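Local coordinates for core protein VP4 (Bluetongue virus, PDB 2JHP), which caps viral RNA as a multifunctional core enzyme and is one of the five proteins that form the inner capsid, at residues D509-I521 with R588-W600. Residues are numbered along the deposited sequence; the frame is centred on the assembly and turned at random.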
ATOM      1  N   ASP A 509      -4.158  17.834 -22.478  1.00-11.21           N
ATOM      2  CA  ASP A 509      -4.163  18.551 -23.718  1.00-18.26           C
ATOM      3  C   ASP A 509      -5.588  18.730 -24.239  1.00-18.21           C
ATOM      4  O   ASP A 509      -6.219  17.762 -24.695  1.00-18.78           O
ATOM      5  CB  ASP A 509      -3.315  17.785 -24.741  1.00-14.38           C
ATOM      6  CG  ASP A 509      -3.524  18.279 -26.150  1.00  2.29           C
ATOM      7  OD1 ASP A 509      -3.963  17.478 -27.000  1.00 26.44           O
ATOM      8  OD2 ASP A 509      -3.279  19.476 -26.396  1.00-15.78           O
ATOM      9  N   PRO A 510      -6.092  19.980 -24.253  1.00-19.13           N
ATOM     10  CA  PRO A 510      -5.546  21.247 -23.749  1.00 -9.68           C
ATOM     11  C   PRO A 510      -5.111  21.235 -22.305  1.00  5.33           C
ATOM     12  O   PRO A 510      -5.778  20.620 -21.477  1.00  8.26           O
ATOM     13  CB  PRO A 510      -6.699  22.256 -23.971  1.00-13.83           C
ATOM     14  CG  PRO A 510      -7.886  21.444 -24.358  1.00 -2.17           C
ATOM     15  CD  PRO A 510      -7.351  20.202 -24.994  1.00 -1.04           C
ATOM     16  N   PRO A 511      -3.975  21.896 -22.008  1.00 33.23           N
ATOM     17  CA  PRO A 511      -3.433  22.019 -20.653  1.00 31.30           C
ATOM     18  C   PRO A 511      -4.345  22.852 -19.748  1.00  8.01           C
ATOM     19  O   PRO A 511      -4.015  23.984 -19.391  1.00  8.26           O
ATOM     20  CB  PRO A 511      -2.081  22.712 -20.875  1.00 51.03           C
ATOM     21  CG  PRO A 511      -2.194  23.380 -22.196  1.00 27.33           C
ATOM     22  CD  PRO A 511      -3.122  22.560 -23.013  1.00 51.54           C
ATOM     23  N   VAL A 512      -5.485  22.271 -19.384  1.00  8.50           N
ATOM     24  CA  VAL A 512      -6.530  22.966 -18.633  1.00  4.76           C
ATOM     25  C   VAL A 512      -6.173  23.078 -17.121  1.00  6.69           C
ATOM     26  O   VAL A 512      -5.483  22.202 -16.587  1.00 17.70           O
ATOM     27  CB  VAL A 512      -7.915  22.282 -18.895  1.00 11.65           C
ATOM     28  CG1 VAL A 512      -8.048  20.985 -18.120  1.00 -7.77           C
ATOM     29  CG2 VAL A 512      -9.068  23.211 -18.575  1.00  1.02           C
ATOM     30  N   PRO A 513      -6.617  24.163 -16.439  1.00 10.79           N
ATOM     31  CA  PRO A 513      -6.276  24.371 -15.035  1.00  1.36           C
ATOM     32  C   PRO A 513      -7.168  23.595 -14.060  1.00  5.20           C
ATOM     33  O   PRO A 513      -7.791  24.198 -13.175  1.00 11.54           O
ATOM     34  CB  PRO A 513      -6.500  25.874 -14.855  1.00-10.64           C
ATOM     35  CG  PRO A 513      -7.646  26.170 -15.760  1.00 -8.34           C
ATOM     36  CD  PRO A 513      -7.450  25.267 -16.955  1.00  6.60           C
ATOM     37  N   ASP A 514      -7.204  22.271 -14.205  1.00 10.83           N
ATOM     38  CA  ASP A 514      -8.061  21.437 -13.366  1.00 20.54           C
ATOM     39  C   ASP A 514      -7.648  21.388 -11.884  1.00 36.65           C
ATOM     40  O   ASP A 514      -6.472  21.509 -11.550  1.00 15.82           O
ATOM     41  CB  ASP A 514      -8.143  20.030 -13.937  1.00 14.43           C
ATOM     42  CG  ASP A 514      -9.156  19.175 -13.219  1.00  0.93           C
ATOM     43  OD1 ASP A 514     -10.373  19.331 -13.474  1.00 23.23           O
ATOM     44  OD2 ASP A 514      -8.724  18.356 -12.382  1.00 43.14           O
ATOM     45  N   ILE A 515      -8.647  21.215 -11.020  1.00 36.59           N
ATOM     46  CA  ILE A 515      -8.486  21.111  -9.568  1.00 29.24           C
ATOM     47  C   ILE A 515      -7.277  20.267  -9.142  1.00  7.90           C
ATOM     48  O   ILE A 515      -6.556  20.632  -8.216  1.00 12.04           O
ATOM     49  CB  ILE A 515      -9.811  20.599  -8.923  1.00 37.97           C
ATOM     50  CG1 ILE A 515     -10.641  21.774  -8.426  1.00 34.88           C
ATOM     51  CG2 ILE A 515      -9.576  19.666  -7.752  1.00  8.15           C
ATOM     52  CD1 ILE A 515     -12.109  21.469  -8.362  1.00 24.81           C
ATOM     53  N   SER A 516      -7.061  19.151  -9.841  1.00 -7.30           N
ATOM     54  CA  SER A 516      -5.922  18.268  -9.624  1.00  7.82           C
ATOM     55  C   SER A 516      -4.617  19.056  -9.599  1.00 21.34           C
ATOM     56  O   SER A 516      -3.720  18.771  -8.817  1.00 16.80           O
ATOM     57  CB  SER A 516      -5.885  17.207 -10.730  1.00 -3.63           C
ATOM     58  OG  SER A 516      -5.717  17.789 -12.009  1.00 12.39           O
ATOM     59  N   LEU A 517      -4.533  20.050 -10.474  1.00 11.66           N
ATOM     60  CA  LEU A 517      -3.380  20.929 -10.555  1.00 14.16           C
ATOM     61  C   LEU A 517      -3.479  22.109  -9.561  1.00 15.25           C
ATOM     62  O   LEU A 517      -2.533  22.381  -8.823  1.00 25.92           O
ATOM     63  CB  LEU A 517      -3.236  21.435 -11.997  1.00 15.64           C
ATOM     64  CG  LEU A 517      -2.084  22.367 -12.371  1.00 27.38           C
ATOM     65  CD1 LEU A 517      -0.745  21.648 -12.278  1.00 23.36           C
ATOM     66  CD2 LEU A 517      -2.301  22.968 -13.772  1.00  8.90           C
ATOM     67  N   CYS A 518      -4.638  22.775  -9.544  1.00 14.39           N
ATOM     68  CA  CYS A 518      -4.795  24.087  -8.926  1.00 10.24           C
ATOM     69  C   CYS A 518      -5.830  24.130  -7.813  1.00 22.42           C
ATOM     70  O   CYS A 518      -7.035  24.079  -8.060  1.00 32.07           O
ATOM     71  CB  CYS A 518      -5.139  25.136  -9.988  1.00 19.29           C
ATOM     72  SG  CYS A 518      -3.903  25.290 -11.282  1.00 17.51           S
ATOM     73  N   ARG A 519      -5.333  24.224  -6.583  1.00 18.99           N
ATOM     74  CA  ARG A 519      -6.175  24.465  -5.419  1.00 14.08           C
ATOM     75  C   ARG A 519      -5.638  25.684  -4.668  1.00 13.34           C
ATOM     76  O   ARG A 519      -6.315  26.703  -4.589  1.00 11.54           O
ATOM     77  CB  ARG A 519      -6.278  23.206  -4.546  1.00  4.23           C
ATOM     78  CG  ARG A 519      -7.170  22.104  -5.181  1.00 -9.34           C
ATOM     79  CD  ARG A 519      -6.751  20.687  -4.827  1.00 16.13           C
ATOM     80  NE  ARG A 519      -5.601  20.263  -5.624  1.00-10.48           N
ATOM     81  CZ  ARG A 519      -4.416  19.930  -5.128  1.00  6.21           C
ATOM     82  NH1 ARG A 519      -4.208  19.934  -3.810  1.00-12.60           N
ATOM     83  NH2 ARG A 519      -3.438  19.576  -5.953  1.00-11.37           N
ATOM     84  N   PHE A 520      -4.406  25.575  -4.167  1.00 -7.66           N
ATOM     85  CA  PHE A 520      -3.649  26.661  -3.517  1.00 18.26           C
ATOM     86  C   PHE A 520      -4.369  27.261  -2.314  1.00 18.31           C
ATOM     87  O   PHE A 520      -4.368  28.487  -2.110  1.00 17.50           O
ATOM     88  CB  PHE A 520      -3.245  27.752  -4.518  1.00 39.19           C
ATOM     89  CG  PHE A 520      -2.465  27.241  -5.689  1.00 15.63           C
ATOM     90  CD1 PHE A 520      -2.962  27.381  -6.980  1.00 31.57           C
ATOM     91  CD2 PHE A 520      -1.229  26.613  -5.508  1.00 20.20           C
ATOM     92  CE1 PHE A 520      -2.248  26.914  -8.068  1.00  8.75           C
ATOM     93  CE2 PHE A 520      -0.510  26.131  -6.589  1.00 33.76           C
ATOM     94  CZ  PHE A 520      -1.022  26.286  -7.874  1.00 11.70           C
ATOM     95  N   ILE A 521      -4.980  26.381  -1.526  1.00 21.72           N
ATOM     96  CA  ILE A 521      -5.731  26.779  -0.343  1.00 20.20           C
ATOM     97  C   ILE A 521      -4.777  27.372   0.694  1.00 14.07           C
ATOM     98  O   ILE A 521      -3.768  26.758   1.056  1.00 21.78           O
ATOM     99  CB  ILE A 521      -6.543  25.590   0.254  1.00 12.43           C
ATOM    100  CG1 ILE A 521      -7.545  25.025  -0.774  1.00 22.83           C
ATOM    101  CG2 ILE A 521      -7.227  25.996   1.556  1.00 10.10           C
ATOM    102  CD1 ILE A 521      -8.598  26.015  -1.276  1.00  4.69           C
ATOM    103  N   ARG A 588     -16.151  26.109 -23.054  1.00 21.55           N
ATOM    104  CA  ARG A 588     -15.314  25.554 -24.155  1.00 14.61           C
ATOM    105  C   ARG A 588     -14.272  24.502 -23.742  1.00 -6.83           C
ATOM    106  O   ARG A 588     -14.653  23.496 -23.140  1.00 -5.60           O
ATOM    107  CB  ARG A 588     -14.809  26.607 -25.156  1.00 21.15           C
ATOM    108  CG  ARG A 588     -15.954  27.392 -25.787  1.00-19.09           C
ATOM    109  CD  ARG A 588     -15.806  27.597 -27.289  1.00-20.00           C
ATOM    110  NE  ARG A 588     -16.495  28.818 -27.729  1.00  2.99           N
ATOM    111  CZ  ARG A 588     -17.817  28.946 -27.856  1.00 29.17           C
ATOM    112  NH1 ARG A 588     -18.634  27.928 -27.593  1.00 40.50           N
ATOM    113  NH2 ARG A 588     -18.327  30.106 -28.253  1.00 14.67           N
ATOM    114  N   ASP A 589     -12.986  24.719 -24.029  1.00  5.68           N
ATOM    115  CA  ASP A 589     -11.981  23.664 -23.814  1.00 12.41           C
ATOM    116  C   ASP A 589     -11.853  23.138 -22.363  1.00 22.63           C
ATOM    117  O   ASP A 589     -10.930  22.378 -22.043  1.00 21.71           O
ATOM    118  CB  ASP A 589     -10.619  24.034 -24.437  1.00 21.01           C
ATOM    119  CG  ASP A 589     -10.077  25.351 -23.943  1.00 69.97           C
ATOM    120  OD1 ASP A 589      -9.631  26.168 -24.792  1.00123.44           O
ATOM    121  OD2 ASP A 589     -10.082  25.568 -22.711  1.00 21.31           O
ATOM    122  N   LEU A 590     -12.806  23.512 -21.507  1.00 20.55           N
ATOM    123  CA  LEU A 590     -12.840  23.075 -20.110  1.00 14.91           C
ATOM    124  C   LEU A 590     -14.009  22.124 -19.839  1.00 16.57           C
ATOM    125  O   LEU A 590     -14.066  21.498 -18.766  1.00 -2.03           O
ATOM    126  CB  LEU A 590     -12.902  24.305 -19.192  1.00 17.67           C
ATOM    127  CG  LEU A 590     -12.740  24.272 -17.665  1.00 29.40           C
ATOM    128  CD1 LEU A 590     -11.856  25.423 -17.215  1.00 22.05           C
ATOM    129  CD2 LEU A 590     -14.090  24.322 -16.949  1.00 -8.61           C
ATOM    130  N   LYS A 591     -14.892  21.976 -20.833  1.00 10.38           N
ATOM    131  CA  LYS A 591     -16.225  21.391 -20.637  1.00 33.09           C
ATOM    132  C   LYS A 591     -16.523  19.869 -20.784  1.00 19.98           C
ATOM    133  O   LYS A 591     -16.957  19.296 -19.779  1.00 17.75           O
ATOM    134  CB  LYS A 591     -17.316  22.274 -21.285  1.00 46.81           C
ATOM    135  CG  LYS A 591     -18.225  21.613 -22.331  1.00 79.22           C
ATOM    136  CD  LYS A 591     -19.361  20.764 -21.742  1.00-18.93           C
ATOM    137  CE  LYS A 591     -20.377  20.477 -22.893  1.00 -4.74           C
ATOM    138  NZ  LYS A 591     -21.413  19.472 -22.490  1.00-13.60           N
ATOM    139  N   ARG A 592     -16.302  19.155 -21.908  1.00  5.05           N
ATOM    140  CA  ARG A 592     -15.281  19.270 -22.985  1.00 12.27           C
ATOM    141  C   ARG A 592     -14.029  18.520 -22.533  1.00 14.58           C
ATOM    142  O   ARG A 592     -13.753  17.422 -23.019  1.00 21.75           O
ATOM    143  CB  ARG A 592     -14.971  20.686 -23.500  1.00 18.51           C
ATOM    144  CG  ARG A 592     -13.688  20.778 -24.365  1.00 -9.16           C
ATOM    145  CD  ARG A 592     -13.932  20.752 -25.908  1.00 30.12           C
ATOM    146  NE  ARG A 592     -12.852  19.983 -26.583  1.00  3.19           N
ATOM    147  CZ  ARG A 592     -11.594  20.419 -26.833  1.00  0.96           C
ATOM    148  NH1 ARG A 592     -11.199  21.656 -26.485  1.00 -7.02           N
ATOM    149  NH2 ARG A 592     -10.711  19.585 -27.393  1.00 13.72           N
ATOM    150  N   SER A 593     -13.294  19.110 -21.594  1.00  8.60           N
ATOM    151  CA  SER A 593     -12.215  18.402 -20.920  1.00 13.60           C
ATOM    152  C   SER A 593     -12.771  17.683 -19.699  1.00 20.16           C
ATOM    153  O   SER A 593     -12.056  16.906 -19.053  1.00 17.12           O
ATOM    154  CB  SER A 593     -11.093  19.361 -20.507  1.00  5.85           C
ATOM    155  OG  SER A 593     -10.358  19.799 -21.641  1.00  4.49           O
ATOM    156  N   ALA A 594     -14.050  17.942 -19.395  1.00-16.34           N
ATOM    157  CA  ALA A 594     -14.695  17.415 -18.179  1.00-13.82           C
ATOM    158  C   ALA A 594     -13.906  17.827 -16.935  1.00 -5.69           C
ATOM    159  O   ALA A 594     -13.716  17.039 -16.011  1.00 -1.41           O
ATOM    160  CB  ALA A 594     -14.861  15.879 -18.253  1.00 -9.55           C
ATOM    161  N   ALA A 595     -13.454  19.077 -16.933  1.00-12.07           N
ATOM    162  CA  ALA A 595     -12.625  19.610 -15.862  1.00 -9.30           C
ATOM    163  C   ALA A 595     -13.361  20.688 -15.101  1.00 -9.30           C
ATOM    164  O   ALA A 595     -14.164  21.410 -15.660  1.00 -9.63           O
ATOM    165  CB  ALA A 595     -11.336  20.180 -16.432  1.00 -9.35           C
ATOM    166  N   GLU A 596     -13.067  20.790 -13.813  1.00-13.76           N
ATOM    167  CA  GLU A 596     -13.597  21.851 -12.966  1.00 -7.76           C
ATOM    168  C   GLU A 596     -12.478  22.554 -12.230  1.00 10.54           C
ATOM    169  O   GLU A 596     -11.319  22.144 -12.300  1.00 11.64           O
ATOM    170  CB  GLU A 596     -14.667  21.328 -12.004  1.00  4.35           C
ATOM    171  CG  GLU A 596     -14.395  19.948 -11.434  1.00  8.81           C
ATOM    172  CD  GLU A 596     -15.672  19.156 -11.225  1.00 27.85           C
ATOM    173  OE1 GLU A 596     -16.765  19.761 -11.278  1.00 12.37           O
ATOM    174  OE2 GLU A 596     -15.581  17.928 -11.004  1.00  7.37           O
ATOM    175  N   VAL A 597     -12.861  23.615 -11.527  1.00 16.03           N
ATOM    176  CA  VAL A 597     -11.943  24.613 -11.003  1.00 20.16           C
ATOM    177  C   VAL A 597     -12.500  25.186  -9.681  1.00 20.70           C
ATOM    178  O   VAL A 597     -13.655  24.919  -9.325  1.00 23.71           O
ATOM    179  CB  VAL A 597     -11.751  25.731 -12.085  1.00 21.67           C
ATOM    180  CG1 VAL A 597     -13.038  26.546 -12.264  1.00-10.70           C
ATOM    181  CG2 VAL A 597     -10.547  26.623 -11.787  1.00 28.89           C
ATOM    182  N   ILE A 598     -11.680  25.940  -8.945  1.00 18.30           N
ATOM    183  CA  ILE A 598     -12.183  26.801  -7.862  1.00 18.30           C
ATOM    184  C   ILE A 598     -11.629  28.236  -7.915  1.00 21.42           C
ATOM    185  O   ILE A 598     -11.283  28.802  -6.874  1.00 26.94           O
ATOM    186  CB  ILE A 598     -11.897  26.244  -6.448  1.00 26.47           C
ATOM    187  CG1 ILE A 598     -11.829  24.717  -6.426  1.00  9.57           C
ATOM    188  CG2 ILE A 598     -12.940  26.788  -5.448  1.00 13.26           C
ATOM    189  CD1 ILE A 598     -10.933  24.199  -5.294  1.00 27.79           C
ATOM    190  N   GLU A 599     -11.522  28.813  -9.112  1.00 28.60           N
ATOM    191  CA  GLU A 599     -11.155  30.232  -9.267  1.00 32.81           C
ATOM    192  C   GLU A 599     -11.279  30.739 -10.704  1.00 38.86           C
ATOM    193  O   GLU A 599     -10.784  30.109 -11.642  1.00 40.63           O
ATOM    194  CB  GLU A 599      -9.761  30.556  -8.686  1.00 33.54           C
ATOM    195  CG  GLU A 599      -8.612  29.623  -9.094  1.00 15.15           C
ATOM    196  CD  GLU A 599      -7.400  29.726  -8.163  1.00 28.07           C
ATOM    197  OE1 GLU A 599      -7.491  30.414  -7.122  1.00 13.16           O
ATOM    198  OE2 GLU A 599      -6.354  29.112  -8.470  1.00 14.11           O
ATOM    199  N   TRP A 600     -11.955  31.877 -10.856  1.00 41.91           N
ATOM    200  CA  TRP A 600     -12.016  32.583 -12.130  1.00 35.21           C
ATOM    201  C   TRP A 600     -11.302  33.927 -12.046  1.00 24.30           C
ATOM    202  O   TRP A 600     -10.517  34.163 -11.120  1.00 17.60           O
ATOM    203  CB  TRP A 600     -13.464  32.791 -12.582  1.00 38.25           C
ATOM    204  CG  TRP A 600     -14.015  31.691 -13.458  1.00 64.95           C
ATOM    205  CD1 TRP A 600     -15.257  31.123 -13.374  1.00 89.26           C
ATOM    206  CD2 TRP A 600     -13.349  31.035 -14.552  1.00 -9.55           C
ATOM    207  NE1 TRP A 600     -15.407  30.158 -14.342  1.00 91.29           N
ATOM    208  CE2 TRP A 600     -14.251  30.081 -15.077  1.00 61.88           C
ATOM    209  CE3 TRP A 600     -12.076  31.159 -15.136  1.00 22.04           C
ATOM    210  CZ2 TRP A 600     -13.923  29.255 -16.158  1.00 35.30           C
ATOM    211  CZ3 TRP A 600     -11.752  30.337 -16.209  1.00 68.22           C
ATOM    212  CH2 TRP A 600     -12.672  29.398 -16.708  1.00 82.15           C
TER
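With CG of Asp514 turned anti to the backbone N (chi1 -172°), the carboxylate reaches the backbone of Glu596, whose N donates to OD1 at 3.1 Å, nearly along the C-O axis. In return, Ile515 N bonds to Glu596 O at 3.1 Å, with an N-H...O angle of 149°, and Asp514 CA makes a CH...O contact with the same carbonyl. Both polar atoms of the Glu596 backbone are thus gripped by two consecutive residues. OD2 of Asp514 accepts from Ser516 N in an Asx turn and from Ser516 OG through its anti lone pair, and forms a salt bridge with Arg60, outside the two segments, which probably stabilises the charged carboxylate.

Apolar groups pack on both sides of this polar centre. Val512 splits its branches: CG1 sits 3.8 Å from Ala595 CB, while CG2, anti to its backbone N, meets Leu590 CD1 at 3.8 Å, the two side chains crossing at about a right angle. Farther out, Pro510 CG lies 3.8 Å from Asp589 CB and near the guanidinium of Arg592. Towards the other end, Ile515 CG1 touches Ile598 CG1 at 3.8 Å, and Glu599 OE2 approaches the edge of the Phe520 ring.

The contact joins two loops, one running from strand 499-503 to helix 523-533, the other from helix 568-576 to helix 612-625. Helix 470-480 contributes Trp479 against Val512 and Asp514 and Leu475 against Ile515, helix 568-576 packs on Pro513 through Met574, and helix 34-41 meets Ile598 through Leu34.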